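Local coordinates for protein alpha-ketoglutarate-dependent non-heme iron oxygenase EasH (Aspergillus japonicus, PDB 5M0T) that probably catalyses an iron(II)- and 2-oxoglutarate-dependent oxidation in the biosynthesis of cycloclavine, an ergot alkaloid, at residues Asp21-Phe25 with Gly99-Leu104; Thr143-Gln147 with His176-Phe181. All blocks are in the same frame, centred on the assembly; numbering follows the deposited sequence.

Contact 1 of 2, residues Asp21-Phe25 with Gly99-Leu104; sequences DEAIF and GLCKRL. With ZN (zinc ion), chain F.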
loop_
_atom_site.group_PDB
_atom_site.type_symbol
_atom_site.label_atom_id
_atom_site.label_comp_id
_atom_site.label_asym_id
_atom_site.label_seq_id
_atom_site.Cartn_x
_atom_site.Cartn_y
_atom_site.Cartn_z
ATOM N N ASP A 21 -17.727 -16.474 -13.006
ATOM C CA ASP A 21 -17.527 -15.332 -12.127
ATOM C C ASP A 21 -18.740 -14.416 -11.958
ATOM O O ASP A 21 -18.949 -13.900 -10.858
ATOM C CB ASP A 21 -16.270 -14.527 -12.503
ATOM C CG ASP A 21 -16.213 -14.118 -13.972
ATOM O OD1 ASP A 21 -15.918 -12.927 -14.252
ATOM O OD2 ASP A 21 -16.411 -15.019 -14.820
ATOM N N GLU A 22 -19.552 -14.243 -13.006
ATOM C CA GLU A 22 -20.746 -13.401 -12.917
ATOM C C GLU A 22 -21.726 -13.935 -11.860
ATOM O O GLU A 22 -22.187 -13.206 -10.996
ATOM C CB GLU A 22 -21.465 -13.288 -14.266
ATOM C CG GLU A 22 -20.665 -12.610 -15.365
ATOM C CD GLU A 22 -19.815 -13.556 -16.224
ATOM O OE1 GLU A 22 -19.498 -14.705 -15.824
ATOM O OE2 GLU A 22 -19.430 -13.156 -17.349
ATOM N N ALA A 23 -22.034 -15.221 -11.944
ATOM C CA ALA A 23 -22.961 -15.859 -11.022
ATOM C C ALA A 23 -22.410 -15.871 -9.604
ATOM O O ALA A 23 -23.138 -15.626 -8.666
ATOM C CB ALA A 23 -23.272 -17.266 -11.489
ATOM N N ILE A 24 -21.118 -16.126 -9.460
ATOM C CA ILE A 24 -20.470 -16.136 -8.144
ATOM C C ILE A 24 -20.409 -14.721 -7.559
ATOM O O ILE A 24 -20.668 -14.525 -6.347
ATOM C CB ILE A 24 -19.066 -16.780 -8.217
ATOM C CG1 ILE A 24 -19.222 -18.264 -8.570
ATOM C CG2 ILE A 24 -18.317 -16.629 -6.893
ATOM C CD1 ILE A 24 -17.961 -18.965 -8.988
ATOM N N PHE A 25 -20.094 -13.742 -8.411
ATOM C CA PHE A 25 -20.045 -12.362 -7.970
ATOM C C PHE A 25 -21.385 -11.843 -7.471
ATOM O O PHE A 25 -21.417 -11.041 -6.531
ATOM C CB PHE A 25 -19.493 -11.418 -9.038
ATOM C CG PHE A 25 -19.242 -10.020 -8.510
ATOM C CD1 PHE A 25 -18.240 -9.803 -7.559
ATOM C CD2 PHE A 25 -20.018 -8.943 -8.926
ATOM C CE1 PHE A 25 -18.008 -8.539 -7.050
ATOM C CE2 PHE A 25 -19.791 -7.676 -8.427
ATOM C CZ PHE A 25 -18.788 -7.468 -7.477
ATOM N N GLY A 99 -11.229 -12.939 -12.527
ATOM C CA GLY A 99 -12.554 -12.424 -12.906
ATOM C C GLY A 99 -13.282 -11.781 -11.735
ATOM O O GLY A 99 -13.857 -10.708 -11.876
ATOM N N LEU A 100 -13.232 -12.441 -10.580
ATOM C CA LEU A 100 -13.875 -11.947 -9.361
ATOM C C LEU A 100 -13.189 -10.700 -8.804
ATOM O O LEU A 100 -13.872 -9.758 -8.381
ATOM C CB LEU A 100 -13.926 -13.040 -8.291
ATOM C CG LEU A 100 -14.860 -14.203 -8.607
ATOM C CD1 LEU A 100 -14.512 -15.445 -7.798
ATOM C CD2 LEU A 100 -16.300 -13.816 -8.380
ATOM N N CYS A 101 -11.856 -10.686 -8.817
ATOM C CA CYS A 101 -11.102 -9.508 -8.379
ATOM C C CYS A 101 -11.361 -8.287 -9.275
ATOM O O CYS A 101 -11.521 -7.178 -8.762
ATOM C CB CYS A 101 -9.609 -9.813 -8.298
ATOM S SG CYS A 101 -9.167 -10.996 -6.991
ATOM N N LYS A 102 -11.407 -8.489 -10.596
ATOM C CA LYS A 102 -11.713 -7.397 -11.518
ATOM C C LYS A 102 -13.073 -6.779 -11.228
ATOM O O LYS A 102 -13.217 -5.573 -11.275
ATOM C CB LYS A 102 -11.673 -7.855 -12.977
ATOM C CG LYS A 102 -10.267 -8.006 -13.530
ATOM C CD LYS A 102 -10.292 -8.442 -14.987
ATOM C CE LYS A 102 -8.959 -9.024 -15.419
ATOM N NZ LYS A 102 -9.178 -9.870 -16.623
ATOM N N ARG A 103 -14.059 -7.612 -10.912
ATOM C CA ARG A 103 -15.391 -7.126 -10.584
ATOM C C ARG A 103 -15.464 -6.434 -9.224
ATOM O O ARG A 103 -16.135 -5.431 -9.098
ATOM C CB ARG A 103 -16.405 -8.260 -10.631
ATOM C CG ARG A 103 -16.829 -8.606 -12.037
ATOM C CD ARG A 103 -17.728 -9.823 -12.062
ATOM N NE ARG A 103 -17.483 -10.602 -13.266
ATOM C CZ ARG A 103 -17.869 -10.243 -14.488
ATOM N NH1 ARG A 103 -18.580 -9.128 -14.707
ATOM N NH2 ARG A 103 -17.561 -11.036 -15.512
ATOM N N LEU A 104 -14.807 -6.983 -8.208
ATOM C CA LEU A 104 -14.844 -6.370 -6.873
ATOM C C LEU A 104 -14.077 -5.047 -6.842
ATOM O O LEU A 104 -14.598 -4.029 -6.366
ATOM C CB LEU A 104 -14.311 -7.315 -5.803
ATOM C CG LEU A 104 -14.619 -6.885 -4.357
ATOM C CD1 LEU A 104 -16.106 -7.005 -4.042
ATOM C CD2 LEU A 104 -13.780 -7.728 -3.392
HETATM ZN ZN ZN F . -18.526 -14.946 -17.600
HETATM O O HOH W 1 -16.548 -14.767 -17.350
HETATM O O HOH W 2 -20.102 -15.026 -18.823
#

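Contact 2 of 2, residues Thr143-Gln147 with His176-Phe181; sequences TLGRQ and HLWEDF. With ZN (zinc ion), chain E; AKG (2-oxoglutaric acid), chain H.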
loop_
_atom_site.group_PDB
_atom_site.type_symbol
_atom_site.label_atom_id
_atom_site.label_comp_id
_atom_site.label_asym_id
_atom_site.label_seq_id
_atom_site.Cartn_x
_atom_site.Cartn_y
_atom_site.Cartn_z
ATOM N N THR A 143 -12.370 2.977 10.048
ATOM C CA THR A 143 -13.033 4.267 10.274
ATOM C C THR A 143 -14.344 4.399 9.490
ATOM O O THR A 143 -15.349 4.876 10.019
ATOM C CB THR A 143 -12.083 5.411 9.880
ATOM O OG1 THR A 143 -10.932 5.357 10.725
ATOM C CG2 THR A 143 -12.762 6.787 9.999
ATOM N N LEU A 144 -14.304 3.972 8.228
ATOM C CA LEU A 144 -15.452 4.046 7.323
ATOM C C LEU A 144 -16.527 2.989 7.576
ATOM O O LEU A 144 -17.693 3.258 7.346
ATOM C CB LEU A 144 -14.978 3.984 5.866
ATOM C CG LEU A 144 -14.097 5.173 5.430
ATOM C CD1 LEU A 144 -13.524 4.961 4.029
ATOM C CD2 LEU A 144 -14.867 6.492 5.519
ATOM N N GLY A 145 -16.149 1.806 8.048
ATOM C CA GLY A 145 -17.112 0.761 8.305
ATOM C C GLY A 145 -17.823 0.292 7.035
ATOM O O GLY A 145 -17.178 -0.049 6.061
ATOM N N ARG A 146 -19.154 0.287 7.056
ATOM C CA ARG A 146 -19.953 -0.081 5.900
ATOM C C ARG A 146 -19.677 0.790 4.691
ATOM O O ARG A 146 -19.709 0.293 3.583
ATOM C CB ARG A 146 -21.448 -0.022 6.194
ATOM C CG ARG A 146 -22.251 -0.587 5.029
ATOM C CD ARG A 146 -23.713 -0.701 5.354
ATOM N NE ARG A 146 -24.277 0.639 5.558
ATOM C CZ ARG A 146 -25.573 0.915 5.730
ATOM N NH1 ARG A 146 -26.498 -0.048 5.720
ATOM N NH2 ARG A 146 -25.951 2.174 5.900
ATOM N N GLN A 147 -19.393 2.074 4.902
ATOM C CA GLN A 147 -19.141 3.007 3.790
ATOM C C GLN A 147 -17.778 2.833 3.132
ATOM O O GLN A 147 -17.458 3.536 2.172
ATOM C CB GLN A 147 -19.320 4.472 4.231
ATOM C CG GLN A 147 -20.770 4.926 4.211
ATOM C CD GLN A 147 -21.633 4.166 5.203
ATOM O OE1 GLN A 147 -22.575 3.470 4.828
ATOM N NE2 GLN A 147 -21.287 4.275 6.483
ATOM N N HIS A 176 -21.839 -7.900 5.720
ATOM C CA HIS A 176 -21.307 -6.838 4.860
ATOM C C HIS A 176 -22.223 -5.623 4.614
ATOM O O HIS A 176 -21.752 -4.597 4.122
ATOM C CB HIS A 176 -20.810 -7.430 3.536
ATOM C CG HIS A 176 -21.901 -7.798 2.581
ATOM N ND1 HIS A 176 -22.923 -8.668 2.902
ATOM C CD2 HIS A 176 -22.132 -7.406 1.306
ATOM C CE1 HIS A 176 -23.739 -8.791 1.874
ATOM N NE2 HIS A 176 -23.280 -8.037 0.892
ATOM N N LEU A 177 -23.504 -5.730 4.957
ATOM C CA LEU A 177 -24.493 -4.657 4.752
ATOM C C LEU A 177 -25.075 -4.090 6.040
ATOM O O LEU A 177 -25.881 -3.161 5.993
ATOM C CB LEU A 177 -25.645 -5.169 3.872
ATOM C CG LEU A 177 -25.242 -5.600 2.456
ATOM C CD1 LEU A 177 -26.416 -6.278 1.759
ATOM C CD2 LEU A 177 -24.739 -4.410 1.638
ATOM N N TRP A 178 -24.668 -4.621 7.187
ATOM C CA TRP A 178 -25.099 -4.081 8.484
ATOM C C TRP A 178 -24.652 -2.639 8.628
ATOM O O TRP A 178 -23.592 -2.257 8.136
ATOM C CB TRP A 178 -24.541 -4.916 9.639
ATOM C CG TRP A 178 -25.070 -6.316 9.719
ATOM C CD1 TRP A 178 -25.960 -6.923 8.867
ATOM C CD2 TRP A 178 -24.716 -7.296 10.690
ATOM N NE1 TRP A 178 -26.185 -8.219 9.260
ATOM C CE2 TRP A 178 -25.438 -8.475 10.380
ATOM C CE3 TRP A 178 -23.875 -7.291 11.809
ATOM C CZ2 TRP A 178 -25.335 -9.637 11.146
ATOM C CZ3 TRP A 178 -23.774 -8.444 12.573
ATOM C CH2 TRP A 178 -24.491 -9.608 12.227
ATOM N N GLU A 179 -25.472 -1.839 9.300
ATOM C CA GLU A 179 -25.242 -0.405 9.380
ATOM C C GLU A 179 -23.948 -0.067 10.146
ATOM O O GLU A 179 -23.108 0.686 9.645
ATOM C CB GLU A 179 -26.446 0.267 10.020
ATOM C CG GLU A 179 -26.372 1.778 10.048
ATOM C CD GLU A 179 -27.469 2.395 10.880
ATOM O OE1 GLU A 179 -28.431 2.909 10.272
ATOM O OE2 GLU A 179 -27.365 2.369 12.131
ATOM N N ASP A 180 -23.794 -0.653 11.331
ATOM C CA ASP A 180 -22.723 -0.286 12.270
ATOM C C ASP A 180 -21.643 -1.377 12.364
ATOM O O ASP A 180 -21.815 -2.385 13.030
ATOM C CB ASP A 180 -23.349 -0.015 13.649
ATOM C CG ASP A 180 -22.351 0.496 14.671
ATOM O OD1 ASP A 180 -21.207 0.859 14.314
ATOM O OD2 ASP A 180 -22.731 0.542 15.855
ATOM N N PHE A 181 -20.521 -1.168 11.697
ATOM C CA PHE A 181 -19.426 -2.141 11.728
ATOM C C PHE A 181 -18.604 -2.117 13.039
ATOM O O PHE A 181 -17.828 -3.026 13.309
ATOM C CB PHE A 181 -18.506 -1.918 10.526
ATOM C CG PHE A 181 -18.974 -2.553 9.229
ATOM C CD1 PHE A 181 -20.310 -2.875 8.974
ATOM C CD2 PHE A 181 -18.052 -2.781 8.235
ATOM C CE1 PHE A 181 -20.682 -3.441 7.757
ATOM C CE2 PHE A 181 -18.428 -3.343 7.012
ATOM C CZ PHE A 181 -19.738 -3.668 6.772
HETATM ZN ZN ZN E . -29.877 3.181 11.592
HETATM C C1 AKG H . -30.377 0.336 12.208
HETATM O O1 AKG H . -30.152 1.225 11.387
HETATM O O2 AKG H . -30.211 0.489 13.498
HETATM C C2 AKG H . -30.880 -1.081 11.877
HETATM O O5 AKG H . -30.343 -2.045 12.417
HETATM C C3 AKG H . -32.021 -1.249 10.910
HETATM C C4 AKG H . -31.669 -2.126 9.716
HETATM C C5 AKG H . -32.871 -2.698 9.017
HETATM O O3 AKG H . -33.059 -2.198 7.822
HETATM O O4 AKG H . -33.597 -3.549 9.507
HETATM O O HOH W 3 -20.239 0.985 9.559
HETATM O O HOH W 4 -28.758 4.719 12.144
#

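Contact 1 of 2, residues Asp21-Phe25 with Gly99-Leu104
A single carboxylate oxygen, Asp21 OD1, takes two N-H groups of Arg103 at once, and Glu22, the next residue along, holds a zinc ion beside the same guanidinium. Arg103 NE lies 3.0 Å and Arg103 NH2 2.8 Å from Asp21 OD1. This side-on salt bridge keeps the oxygen in the guanidinium plane, yet both nitrogens arrive from one face of the carboxylate, which is turned 44° against the guanidinium. A bend at chi3 of Arg103 brings the guanidinium round to the oxygen. The other oxygen, Asp21 OD2, accepts a hydrogen bond from a water that is itself a zinc ligand, while Glu22 OE1 and OE2 both bind the metal, each at 2.0 Å. Glu22 CG lies over one guanidinium face, offset toward its rim, so Arg103 is held at its edge by Asp21 and flanked on a face by Glu22. Two helices, 21-31 and 95-105, meet here at -54° (segment axes), packed beside the main sheet of the cupin-type PhyH fold, with Leu100 touching Phe155 and Leu104 touching Leu153 of strand 152-158. Away from the salt bridge the contact turns apolar. With CG anti to the backbone N (chi1 -171°), Phe25 swings its ring toward helix 95-105, where Arg103 CB sits 3.7 Å from the ring centroid, almost on its normal, in a CH-pi contact. Leu104 CD1 meets the ring edge in its plane. Leu100 CD2 touches both Ile24 CG2, at 3.8 Å, and Phe25 CB, at 4.0 Å.

Contact 2 of 2, residues Thr143-Gln147 with His176-Phe181
Phe181 lays its ring against the Gly145-Arg146 peptide, the close-packed part of a contact between the end of helix 139-144 and the loop joining strands 170-171 and 192-193 of the cupin-type PhyH fold. Arg146 N stands over the ring centre, and Gly145 C comes within 3.3 Å of Phe181 CD2. Gly145, the first residue after the helix to leave helical angles, has positive phi (63°), and its lack of a side chain suits the close approach of Phe181 CB to its CA, 3.7 Å away. Arg146 CB lies over the same face of the Phe181 ring, 4.1 Å from its centroid, in a CH-pi contact. A water ties the two backbones together, accepting from Arg146 N and Phe181 N and donating to Glu179 O. Outside the segments, Arg133 makes a cation-pi contact with Phe181.

Toward solvent the packing gives way to a long arginine lying across the loop. Arg146 runs extended from CB and bends at chi3 (65°), which carries its guanidinium over Glu179 CA; the CD atom passes 3.2 Å from Trp178 O. Its NE gives a weak hydrogen bond to Gln147 OE1. Glu179, of opposite charge but not in salt-bridge contact, turns its carboxylate almost perpendicular to the guanidinium and binds a zinc ion through OE1 at 2.0 Å, together with a 2-oxoglutarate oxygen and a water. This zinc is distinct from the iron(II) site of His132, Glu134 and His210. The direct hydrogen bond between the segments is from Arg146 NH1 to Leu177 O, 3.2 Å long with an N-H...O angle of 160°.

Contacts 1 and 2 share no secondary-structure element; their centres are 22 Å apart and their nearest atoms about 8 Å. Both are partly buried, but contact 1 lies nearer the chain centre and has the more buried apolar side, where two helices lie against the main sheet. Contact 2, farther out, joins a helix end to a loop and relies on peptide, ring and water contacts. Each contact uses an arginine at its more exposed side: in 21-25 with 99-104 it pairs with a carboxylate, whereas in 143-147 with 176-181 it bonds to a backbone carbonyl. Each also has a glutamate bound to a peripheral zinc, separate from the iron.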